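Local coordinates for GCN5-related N-acetyltransferase (Anabaena variabilis, PDB 2OZG), which probably transfers acetyl groups from acetyl-coenzyme A to amine substrates, possibly aminoglycosides, and has coenzyme A bound in its N-terminal acetyltransferase domain, at residues Q173-Q176 with G180-D183; M68-G73 with V77-I82; E298-P303 with Y356-T361. One frame throughout, in Å; residues are numbered along the deposited sequence.

Overall arrangement
All three contacts are buried, but they join different parts of the fold. Interactions 1 and 2 share the sheet around strand 58-72: in interaction 2 that strand pairs with strand 75-87, while strand 182-183, entered through interaction 1, lies on its other side. There D183 N approaches G69 O to 2.6 Å. Interaction 3 belongs to the sterol-carrier-like domain and lies further from the centre of the chain, yet touches interaction 2 where R300, Y356 and T357 pack on W72. The chemistry differs accordingly: backbone ladder bonds and selenomethionine packing in interaction 2, a single amide-to-phenol bond in interaction 1, and an arginine gripping a helix-end carbonyl in interaction 3.

Interaction 1 of 3, residues Q173-Q176 with G180-D183; sequences QQAQ and GYLD
The Y181 ring receives its two neighbours from helix 165-177 obliquely: A175 CA comes to 3.4 Å from Y181 CD2, and the amide of Q174 reaches the hydroxyl end of the ring. Two further aromatics lie against Y181: W391 in an edge-to-face arrangement, and Y171 with its ring turned only slightly from that of Y181. The contact is a tight helix-to-strand connection, in which the chain turns back after helix 165-177, so that the loop leading into strand 182-183 packs against its last turns, and this strand then pairs antiparallel with strand 58-72 of the acetyltransferase fold.

The polar part is one bond. Q174 NE2 donates to Y181 OH over 3.0 Å, with an N-H...O angle of 147°, and the hydroxyl oxygen lies close to the amide plane even though amide and ring planes are 56° apart. At the other end of the same amide, Q174 OE1 accepts from the backbone N of T236, so the two ends are used differently and the flip of the amide is fixed. Beyond CG the Q174 chain runs extended, with CG 4.1 Å from Y181 CE2, which brings NE2 up to the phenol oxygen.

Y181 points its CB at the helix, 3.6 Å from A175 CA, and its first torsion, chi1 -113°, is nearly eclipsed, which suggests some strain in fitting the ring beside the A175 backbone. The small A175 side chain keeps helix and strand close: its CB is 3.8 Å from Y181 CD2 and 3.7 Å from L182 O, the carbonyl oxygen that also accepts a hydrogen bond from Y171 OH.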
ATOM      1  N   GLN A 173      38.718  18.474   1.938  1.00 34.96           N
ATOM      2  CA  GLN A 173      38.380  19.877   1.631  1.00 35.76           C
ATOM      3  C   GLN A 173      36.935  20.240   1.945  1.00 33.01           C
ATOM      4  O   GLN A 173      36.679  21.273   2.480  1.00 35.90           O
ATOM      5  CB  GLN A 173      38.665  20.221   0.180  1.00 38.47           C
ATOM      6  CG  GLN A 173      40.093  20.299  -0.110  1.00 36.31           C
ATOM      7  CD  GLN A 173      40.380  20.458  -1.598  1.00 41.35           C
ATOM      8  OE1 GLN A 173      40.261  21.566  -2.150  1.00 36.30           O
ATOM      9  NE2 GLN A 173      40.835  19.353  -2.239  1.00 37.86           N
ATOM     10  N   GLN A 174      35.988  19.412   1.543  1.00 33.40           N
ATOM     11  CA  GLN A 174      34.572  19.606   1.919  1.00 33.36           C
ATOM     12  C   GLN A 174      34.377  19.423   3.453  1.00 28.54           C
ATOM     13  O   GLN A 174      33.554  20.082   4.090  1.00 31.13           O
ATOM     14  CB  GLN A 174      33.707  18.601   1.114  1.00 27.51           C
ATOM     15  CG  GLN A 174      32.251  18.656   1.460  1.00 36.61           C
ATOM     16  CD  GLN A 174      31.331  18.194   0.344  1.00 35.46           C
ATOM     17  OE1 GLN A 174      31.482  18.626  -0.804  1.00 34.73           O
ATOM     18  NE2 GLN A 174      30.317  17.355   0.692  1.00 32.66           N
ATOM     19  N   ALA A 175      35.155  18.525   4.036  1.00 29.51           N
ATOM     20  CA  ALA A 175      35.057  18.191   5.477  1.00 30.16           C
ATOM     21  C   ALA A 175      35.428  19.412   6.274  1.00 30.61           C
ATOM     22  O   ALA A 175      34.683  19.883   7.144  1.00 29.62           O
ATOM     23  CB  ALA A 175      36.047  17.011   5.856  1.00 29.06           C
ATOM     24  N   GLN A 176      36.563  19.987   5.923  1.00 34.83           N
ATOM     25  CA  GLN A 176      37.070  21.133   6.669  1.00 32.85           C
ATOM     26  C   GLN A 176      36.089  22.284   6.590  1.00 33.41           C
ATOM     27  O   GLN A 176      35.988  23.057   7.531  1.00 32.87           O
ATOM     28  CB  GLN A 176      38.452  21.501   6.169  1.00 34.89           C
ATOM     29  CG  GLN A 176      39.179  22.577   7.006  1.00 40.73           C
ATOM     30  CD  GLN A 176      38.763  24.000   6.668  1.00 49.73           C
ATOM     31  OE1 GLN A 176      38.512  24.315   5.514  1.00 44.12           O
ATOM     32  NE2 GLN A 176      38.737  24.878   7.674  1.00 41.89           N
ATOM     33  N   GLY A 180      30.627  19.884  11.426  1.00 31.60           N
ATOM     34  CA  GLY A 180      30.143  18.555  11.808  1.00 31.76           C
ATOM     35  C   GLY A 180      30.708  17.352  11.053  1.00 31.54           C
ATOM     36  O   GLY A 180      30.517  16.218  11.519  1.00 32.00           O
ATOM     37  N   TYR A 181      31.401  17.580   9.926  1.00 32.81           N
ATOM     38  CA  TYR A 181      31.913  16.501   9.094  1.00 33.19           C
ATOM     39  C   TYR A 181      32.978  15.743   9.797  1.00 34.01           C
ATOM     40  O   TYR A 181      33.742  16.276  10.633  1.00 34.64           O
ATOM     41  CB  TYR A 181      32.470  16.975   7.714  1.00 32.06           C
ATOM     42  CG  TYR A 181      31.730  16.543   6.459  1.00 28.43           C
ATOM     43  CD1 TYR A 181      30.354  16.720   6.311  1.00 29.45           C
ATOM     44  CD2 TYR A 181      32.431  16.002   5.379  1.00 30.25           C
ATOM     45  CE1 TYR A 181      29.694  16.327   5.116  1.00 29.81           C
ATOM     46  CE2 TYR A 181      31.794  15.663   4.186  1.00 26.46           C
ATOM     47  CZ  TYR A 181      30.412  15.844   4.051  1.00 34.27           C
ATOM     48  OH  TYR A 181      29.765  15.460   2.905  1.00 36.23           O
ATOM     49  N   LEU A 182      33.044  14.477   9.453  1.00 33.51           N
ATOM     50  CA  LEU A 182      34.088  13.630  10.035  1.00 33.78           C
ATOM     51  C   LEU A 182      35.448  13.833   9.413  1.00 32.73           C
ATOM     52  O   LEU A 182      35.528  14.186   8.251  1.00 32.30           O
ATOM     53  CB  LEU A 182      33.777  12.172   9.792  1.00 33.48           C
ATOM     54  CG  LEU A 182      32.527  11.582  10.435  1.00 33.78           C
ATOM     55  CD1 LEU A 182      32.480  10.044  10.179  1.00 37.67           C
ATOM     56  CD2 LEU A 182      32.468  11.913  11.908  1.00 33.52           C
ATOM     57  N   ASP A 183      36.494  13.678  10.222  1.00 34.51           N
ATOM     58  CA  ASP A 183      37.827  13.401   9.649  1.00 36.54           C
ATOM     59  C   ASP A 183      37.774  11.881   9.816  1.00 34.73           C
ATOM     60  O   ASP A 183      37.915  11.351  10.901  1.00 30.29           O
ATOM     61  CB  ASP A 183      38.998  14.070  10.366  1.00 35.31           C
ATOM     62  CG  ASP A 183      40.359  13.654   9.771  1.00 38.56           C
ATOM     63  OD1 ASP A 183      40.382  12.819   8.853  1.00 35.16           O
ATOM     64  OD2 ASP A 183      41.394  14.137  10.239  1.00 41.68           O
TER

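Interaction 2 of 3, residues M68-G73 with V77-I82; sequences MGQWWG and VPMAGI
The selenomethionines M68 and M79 lie side by side and point the same way, their CE methyls 3.8 Å apart. M68 holds CG between its backbone N and carbonyl carbon (chi1 57°), and its chain carries CE over G81, 3.8 Å from G81 CA, where a side chain on G81 would collide with it. M79 bends twice and slants across the extended Q70 chain, with M79 CG 3.8 Å from Q70 OE1.

M68, Q70, V77 and M79 share one face of the antiparallel hairpin formed by strands 58-72 and 75-87, a central element of the GNAT fold; further along, the second strand carries V85 and I87, which bind coenzyme A. M68 with M79 and Q70 with V77 are hydrogen-bonded pairs, the shortest link being M68 N to M79 O at 2.7 Å. Between them G69 faces P78 in a non-hydrogen-bonded pair, a position where P78, which has no N-H, owes no backbone bond to strand 58-72.

Toward the turn, V77 CG2 meets the W72 ring at its edge, in plane, 3.7 Å from CD1. W72 NE1 donates to Q70 OE1 over 2.8 Å, from above the plane of the Q70 side-chain amide, while Q70 NE2 bonds to G180 O.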
HETATM    1  N   MSE A  68      39.116   9.216  15.730  1.00 35.06           N
HETATM    2  CA  MSE A  68      39.275   9.977  14.508  1.00 32.63           C
HETATM    3  C   MSE A  68      39.175  11.468  14.793  1.00 36.13           C
HETATM    4  O   MSE A  68      39.750  11.946  15.746  1.00 36.78           O
HETATM    5  CB  MSE A  68      38.229   9.492  13.497  1.00 33.57           C
HETATM    6  CG  MSE A  68      36.828   9.593  13.974  1.00 33.57           C
HETATM    7 SE   MSE A  68      35.490   9.149  12.655  0.75 30.48          SE
HETATM    8  CE  MSE A  68      34.227   8.301  13.842  1.00 34.30           C
ATOM      9  N   GLY A  69      38.517  12.217  13.931  1.00 33.15           N
ATOM     10  CA  GLY A  69      38.371  13.635  14.138  1.00 35.19           C
ATOM     11  C   GLY A  69      37.051  14.090  13.592  1.00 31.66           C
ATOM     12  O   GLY A  69      36.391  13.370  12.807  1.00 30.65           O
ATOM     13  N   GLN A  70      36.687  15.306  13.986  1.00 33.28           N
ATOM     14  CA  GLN A  70      35.458  15.938  13.520  1.00 31.70           C
ATOM     15  C   GLN A  70      35.758  17.421  13.285  1.00 30.15           C
ATOM     16  O   GLN A  70      36.416  18.058  14.113  1.00 31.88           O
ATOM     17  CB  GLN A  70      34.341  15.800  14.559  1.00 33.23           C
ATOM     18  CG  GLN A  70      32.991  15.963  13.958  1.00 32.66           C
ATOM     19  CD  GLN A  70      31.879  15.550  14.823  1.00 24.79           C
ATOM     20  OE1 GLN A  70      31.987  15.570  16.051  1.00 30.99           O
ATOM     21  NE2 GLN A  70      30.706  15.279  14.194  1.00 28.09           N
ATOM     22  N   TRP A  71      35.263  17.959  12.169  1.00 29.69           N
ATOM     23  CA  TRP A  71      35.509  19.359  11.832  1.00 30.37           C
ATOM     24  C   TRP A  71      34.458  20.334  12.426  1.00 29.50           C
ATOM     25  O   TRP A  71      33.313  20.321  11.998  1.00 30.45           O
ATOM     26  CB  TRP A  71      35.627  19.498  10.323  1.00 31.19           C
ATOM     27  CG  TRP A  71      36.774  18.728   9.736  1.00 26.81           C
ATOM     28  CD1 TRP A  71      36.708  17.458   9.219  1.00 30.47           C
ATOM     29  CD2 TRP A  71      38.143  19.139   9.587  1.00 32.97           C
ATOM     30  NE1 TRP A  71      37.922  17.062   8.784  1.00 33.47           N
ATOM     31  CE2 TRP A  71      38.832  18.062   8.994  1.00 27.30           C
ATOM     32  CE3 TRP A  71      38.847  20.310   9.870  1.00 29.79           C
ATOM     33  CZ2 TRP A  71      40.201  18.133   8.657  1.00 32.32           C
ATOM     34  CZ3 TRP A  71      40.197  20.351   9.603  1.00 29.42           C
ATOM     35  CH2 TRP A  71      40.858  19.293   8.991  1.00 31.39           C
ATOM     36  N   TRP A  72      34.862  21.168  13.398  1.00 29.99           N
ATOM     37  CA  TRP A  72      33.967  22.140  14.047  1.00 30.46           C
ATOM     38  C   TRP A  72      34.601  23.522  13.870  1.00 32.92           C
ATOM     39  O   TRP A  72      35.745  23.747  14.296  1.00 31.80           O
ATOM     40  CB  TRP A  72      33.783  21.827  15.556  1.00 33.93           C
ATOM     41  CG  TRP A  72      33.097  20.479  15.833  1.00 30.14           C
ATOM     42  CD1 TRP A  72      33.682  19.286  16.249  1.00 26.92           C
ATOM     43  CD2 TRP A  72      31.725  20.189  15.575  1.00 28.29           C
ATOM     44  NE1 TRP A  72      32.696  18.306  16.356  1.00 31.91           N
ATOM     45  CE2 TRP A  72      31.498  18.849  15.929  1.00 37.68           C
ATOM     46  CE3 TRP A  72      30.634  20.985  15.148  1.00 30.14           C
ATOM     47  CZ2 TRP A  72      30.244  18.274  15.821  1.00 37.58           C
ATOM     48  CZ3 TRP A  72      29.427  20.419  15.002  1.00 32.08           C
ATOM     49  CH2 TRP A  72      29.221  19.076  15.339  1.00 29.23           C
ATOM     50  N   GLY A  73      33.854  24.421  13.255  1.00 31.82           N
ATOM     51  CA  GLY A  73      34.290  25.747  12.955  1.00 34.62           C
ATOM     52  C   GLY A  73      35.590  25.715  12.144  1.00 34.00           C
ATOM     53  O   GLY A  73      36.426  26.580  12.286  1.00 31.98           O
ATOM     54  N   VAL A  77      38.794  18.588  15.569  1.00 33.22           N
ATOM     55  CA  VAL A  77      38.786  18.255  16.964  1.00 32.21           C
ATOM     56  C   VAL A  77      38.881  16.732  17.076  1.00 32.10           C
ATOM     57  O   VAL A  77      38.086  16.032  16.430  1.00 27.54           O
ATOM     58  CB  VAL A  77      37.464  18.690  17.573  1.00 33.11           C
ATOM     59  CG1 VAL A  77      37.446  18.462  19.053  1.00 34.04           C
ATOM     60  CG2 VAL A  77      37.178  20.172  17.220  1.00 35.15           C
ATOM     61  N   PRO A  78      39.876  16.201  17.819  1.00 28.90           N
ATOM     62  CA  PRO A  78      39.909  14.748  18.012  1.00 32.49           C
ATOM     63  C   PRO A  78      38.585  14.249  18.559  1.00 29.94           C
ATOM     64  O   PRO A  78      38.007  14.866  19.450  1.00 32.08           O
ATOM     65  CB  PRO A  78      41.018  14.543  19.024  1.00 31.28           C
ATOM     66  CG  PRO A  78      41.912  15.735  18.886  1.00 30.23           C
ATOM     67  CD  PRO A  78      40.996  16.854  18.509  1.00 30.82           C
HETATM   68  N   MSE A  79      38.122  13.134  18.019  1.00 30.46           N
HETATM   69  CA  MSE A  79      36.782  12.611  18.318  1.00 34.15           C
HETATM   70  C   MSE A  79      36.790  11.123  18.321  1.00 35.15           C
HETATM   71  O   MSE A  79      37.435  10.512  17.455  1.00 32.12           O
HETATM   72  CB  MSE A  79      35.847  13.080  17.212  1.00 33.95           C
HETATM   73  CG  MSE A  79      34.346  12.943  17.418  1.00 30.74           C
HETATM   74 SE   MSE A  79      33.766  11.227  16.798  0.75 31.15          SE
HETATM   75  CE  MSE A  79      33.238  11.766  15.116  1.00 32.37           C
ATOM     76  N   ALA A  80      36.102  10.529  19.301  1.00 35.30           N
ATOM     77  CA  ALA A  80      35.983   9.084  19.359  1.00 33.16           C
ATOM     78  C   ALA A  80      34.542   8.665  19.009  1.00 36.21           C
ATOM     79  O   ALA A  80      33.584   8.996  19.726  1.00 35.81           O
ATOM     80  CB  ALA A  80      36.401   8.557  20.704  1.00 33.28           C
ATOM     81  N   GLY A  81      34.414   7.997  17.859  1.00 34.36           N
ATOM     82  CA  GLY A  81      33.143   7.531  17.356  1.00 34.34           C
ATOM     83  C   GLY A  81      32.826   6.253  18.082  1.00 33.32           C
ATOM     84  O   GLY A  81      33.726   5.453  18.346  1.00 32.30           O
ATOM     85  N   ILE A  82      31.579   6.111  18.519  1.00 33.15           N
ATOM     86  CA  ILE A  82      31.156   4.859  19.176  1.00 30.80           C
ATOM     87  C   ILE A  82      30.300   4.086  18.178  1.00 32.57           C
ATOM     88  O   ILE A  82      29.303   4.605  17.710  1.00 30.31           O
ATOM     89  CB  ILE A  82      30.416   5.103  20.494  1.00 32.49           C
ATOM     90  CG1 ILE A  82      31.249   5.950  21.456  1.00 32.77           C
ATOM     91  CG2 ILE A  82      30.004   3.770  21.180  1.00 37.18           C
ATOM     92  CD1 ILE A  82      32.479   5.318  21.854  1.00 35.84           C
TER

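Interaction 3 of 3, residues E298-P303 with Y356-T361; sequences EARGYP and YTSLFT
R300, the first residue to leave helical geometry after helix 293-299, faces Y356 near the end of helix 349-357 with their CA atoms 8.8 Å apart, and two residues later S358 turns to positive phi in a Schellman motif. The R300 side chain spans the distance between the two helix ends. Its CG stands anti to the backbone N (chi1 -166°) and the chain stays extended to NE, so that it runs alongside Y356 in the opposite direction: R300 CB lies 3.6 Å from Y356 OH, while the guanidinium arrives at the backbone end of the tyrosine.

There two nitrogens grip one oxygen side-on, R300 NE and R300 NH2 each donating to Y356 O over 2.9 Å, with that oxygen in the guanidinium plane. Because Y356 O belongs to the last turn of a helix, the positive group would be expected to gain from the negative end of the helix dipole. On the way, R300 CD sits over a face of the Y356 ring, 4.0 Å from its centroid, as a CH-pi contact; guanidinium and ring planes are 87° apart.

The pair ties together two helix ends within the sterol-carrier-like domain, and W72 of the acetyltransferase domain packs against both residues, meeting Y356 edge-to-face. An alanine in place of R300 has neither NE nor NH2, and would probably leave the Y356 carbonyl without the charged group that grips it and open a gap over the tyrosine face.

R300 NH1 also makes a weak bond to G301 O. S358 OG comes within 3.3 Å of R300 NH2 at an angle too poor for a bond, and is instead hydrogen-bonded to F385 O and H179 NE2. Y356 OH bonds to A296 O, which holds the far end of the ring against helix 293-299.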
ATOM      1  N   GLU A 298      38.652  24.534  23.402  1.00 34.19           N
ATOM      2  CA  GLU A 298      39.892  25.070  22.850  1.00 32.87           C
ATOM      3  C   GLU A 298      40.240  24.497  21.492  1.00 33.50           C
ATOM      4  O   GLU A 298      40.939  25.132  20.708  1.00 30.63           O
ATOM      5  CB  GLU A 298      41.059  24.884  23.836  1.00 33.27           C
ATOM      6  CG  GLU A 298      40.874  25.700  25.119  1.00 32.86           C
ATOM      7  CD  GLU A 298      42.060  25.668  26.016  1.00 39.77           C
ATOM      8  OE1 GLU A 298      42.817  24.675  25.911  1.00 37.76           O
ATOM      9  OE2 GLU A 298      42.208  26.650  26.814  1.00 42.85           O
ATOM     10  N   ALA A 299      39.728  23.320  21.163  1.00 30.05           N
ATOM     11  CA  ALA A 299      40.037  22.718  19.877  1.00 28.10           C
ATOM     12  C   ALA A 299      39.169  23.187  18.734  1.00 29.89           C
ATOM     13  O   ALA A 299      39.572  23.107  17.578  1.00 29.06           O
ATOM     14  CB  ALA A 299      39.964  21.215  20.000  1.00 31.35           C
ATOM     15  N   ARG A 300      37.993  23.721  19.054  1.00 32.11           N
ATOM     16  CA  ARG A 300      37.001  24.161  18.065  1.00 32.44           C
ATOM     17  C   ARG A 300      37.379  25.476  17.422  1.00 32.91           C
ATOM     18  O   ARG A 300      38.074  26.269  18.049  1.00 32.07           O
ATOM     19  CB  ARG A 300      35.690  24.418  18.832  1.00 33.77           C
ATOM     20  CG  ARG A 300      34.431  24.559  18.027  1.00 35.51           C
ATOM     21  CD  ARG A 300      33.374  25.058  18.927  1.00 37.58           C
ATOM     22  NE  ARG A 300      32.034  25.127  18.351  1.00 31.99           N
ATOM     23  CZ  ARG A 300      31.576  26.107  17.598  1.00 34.43           C
ATOM     24  NH1 ARG A 300      32.371  27.092  17.211  1.00 32.34           N
ATOM     25  NH2 ARG A 300      30.327  26.085  17.191  1.00 35.18           N
ATOM     26  N   GLY A 301      36.957  25.702  16.171  1.00 31.38           N
ATOM     27  CA  GLY A 301      37.075  27.014  15.548  1.00 32.27           C
ATOM     28  C   GLY A 301      35.899  27.895  15.947  1.00 33.46           C
ATOM     29  O   GLY A 301      34.800  27.386  16.220  1.00 31.98           O
ATOM     30  N   TYR A 302      36.113  29.217  15.932  1.00 31.86           N
ATOM     31  CA  TYR A 302      35.080  30.182  16.267  1.00 31.83           C
ATOM     32  C   TYR A 302      34.965  31.192  15.153  1.00 34.94           C
ATOM     33  O   TYR A 302      35.934  31.431  14.417  1.00 34.08           O
ATOM     34  CB  TYR A 302      35.411  30.859  17.599  1.00 32.54           C
ATOM     35  CG  TYR A 302      35.324  29.864  18.741  1.00 30.48           C
ATOM     36  CD1 TYR A 302      34.123  29.574  19.315  1.00 33.13           C
ATOM     37  CD2 TYR A 302      36.431  29.103  19.119  1.00 33.12           C
ATOM     38  CE1 TYR A 302      34.014  28.617  20.308  1.00 27.78           C
ATOM     39  CE2 TYR A 302      36.325  28.122  20.084  1.00 31.94           C
ATOM     40  CZ  TYR A 302      35.122  27.900  20.689  1.00 30.67           C
ATOM     41  OH  TYR A 302      34.964  26.953  21.668  1.00 31.31           O
ATOM     42  N   PRO A 303      33.795  31.829  15.030  1.00 36.26           N
ATOM     43  CA  PRO A 303      33.686  32.799  13.945  1.00 37.69           C
ATOM     44  C   PRO A 303      34.605  33.980  14.138  1.00 35.05           C
ATOM     45  O   PRO A 303      34.811  34.426  15.258  1.00 33.72           O
ATOM     46  CB  PRO A 303      32.222  33.276  14.027  1.00 36.36           C
ATOM     47  CG  PRO A 303      31.519  32.325  14.891  1.00 34.43           C
ATOM     48  CD  PRO A 303      32.566  31.779  15.829  1.00 36.53           C
ATOM     49  N   TYR A 356      27.472  23.558  21.655  1.00 30.57           N
ATOM     50  CA  TYR A 356      28.773  23.442  20.977  1.00 30.11           C
ATOM     51  C   TYR A 356      28.703  23.221  19.492  1.00 32.06           C
ATOM     52  O   TYR A 356      29.437  23.821  18.711  1.00 29.99           O
ATOM     53  CB  TYR A 356      29.534  22.267  21.587  1.00 32.57           C
ATOM     54  CG  TYR A 356      30.964  21.986  21.092  1.00 31.61           C
ATOM     55  CD1 TYR A 356      31.205  21.209  20.001  1.00 30.67           C
ATOM     56  CD2 TYR A 356      32.046  22.439  21.786  1.00 33.97           C
ATOM     57  CE1 TYR A 356      32.529  20.891  19.597  1.00 34.79           C
ATOM     58  CE2 TYR A 356      33.362  22.163  21.363  1.00 36.37           C
ATOM     59  CZ  TYR A 356      33.583  21.382  20.285  1.00 35.32           C
ATOM     60  OH  TYR A 356      34.902  21.117  19.890  1.00 37.67           O
ATOM     61  N   THR A 357      27.799  22.350  19.078  1.00 32.96           N
ATOM     62  CA  THR A 357      27.650  22.015  17.643  1.00 33.96           C
ATOM     63  C   THR A 357      26.818  22.949  16.790  1.00 34.78           C
ATOM     64  O   THR A 357      26.786  22.798  15.556  1.00 37.27           O
ATOM     65  CB  THR A 357      26.982  20.624  17.516  1.00 33.29           C
ATOM     66  OG1 THR A 357      25.663  20.691  18.050  1.00 36.36           O
ATOM     67  CG2 THR A 357      27.803  19.605  18.228  1.00 29.84           C
ATOM     68  N   SER A 358      26.160  23.915  17.419  1.00 31.67           N
ATOM     69  CA  SER A 358      25.254  24.827  16.735  1.00 32.50           C
ATOM     70  C   SER A 358      24.011  24.168  16.194  1.00 33.64           C
ATOM     71  O   SER A 358      23.370  24.704  15.311  1.00 37.35           O
ATOM     72  CB  SER A 358      25.937  25.578  15.557  1.00 33.99           C
ATOM     73  OG  SER A 358      27.236  25.878  15.919  1.00 31.30           O
ATOM     74  N   LEU A 359      23.621  23.018  16.724  1.00 34.92           N
ATOM     75  CA  LEU A 359      22.368  22.418  16.279  1.00 32.25           C
ATOM     76  C   LEU A 359      21.201  23.335  16.651  1.00 33.82           C
ATOM     77  O   LEU A 359      20.268  23.546  15.850  1.00 31.84           O
ATOM     78  CB  LEU A 359      22.169  21.035  16.960  1.00 34.95           C
ATOM     79  CG  LEU A 359      20.898  20.309  16.539  1.00 36.39           C
ATOM     80  CD1 LEU A 359      20.837  20.073  15.052  1.00 43.83           C
ATOM     81  CD2 LEU A 359      20.737  19.005  17.301  1.00 36.37           C
ATOM     82  N   PHE A 360      21.200  23.773  17.916  1.00 32.54           N
ATOM     83  CA  PHE A 360      20.223  24.714  18.443  1.00 33.76           C
ATOM     84  C   PHE A 360      20.927  25.915  18.987  1.00 34.62           C
ATOM     85  O   PHE A 360      22.061  25.802  19.505  1.00 31.76           O
ATOM     86  CB  PHE A 360      19.375  24.031  19.535  1.00 35.36           C
ATOM     87  CG  PHE A 360      18.545  22.904  18.984  1.00 33.87           C
ATOM     88  CD1 PHE A 360      17.587  23.162  18.045  1.00 35.50           C
ATOM     89  CD2 PHE A 360      18.755  21.597  19.388  1.00 34.68           C
ATOM     90  CE1 PHE A 360      16.804  22.120  17.502  1.00 41.91           C
ATOM     91  CE2 PHE A 360      17.991  20.577  18.866  1.00 39.76           C
ATOM     92  CZ  PHE A 360      17.041  20.830  17.924  1.00 37.64           C
ATOM     93  N   THR A 361      20.273  27.076  18.851  1.00 31.12           N
ATOM     94  CA  THR A 361      20.817  28.331  19.313  1.00 27.80           C
ATOM     95  C   THR A 361      20.612  28.442  20.789  1.00 30.49           C
ATOM     96  O   THR A 361      19.805  27.709  21.368  1.00 32.79           O
ATOM     97  CB  THR A 361      20.099  29.555  18.695  1.00 31.04           C
ATOM     98  OG1 THR A 361      18.694  29.537  19.070  1.00 35.80           O
ATOM     99  CG2 THR A 361      20.268  29.605  17.182  1.00 31.17           C
TER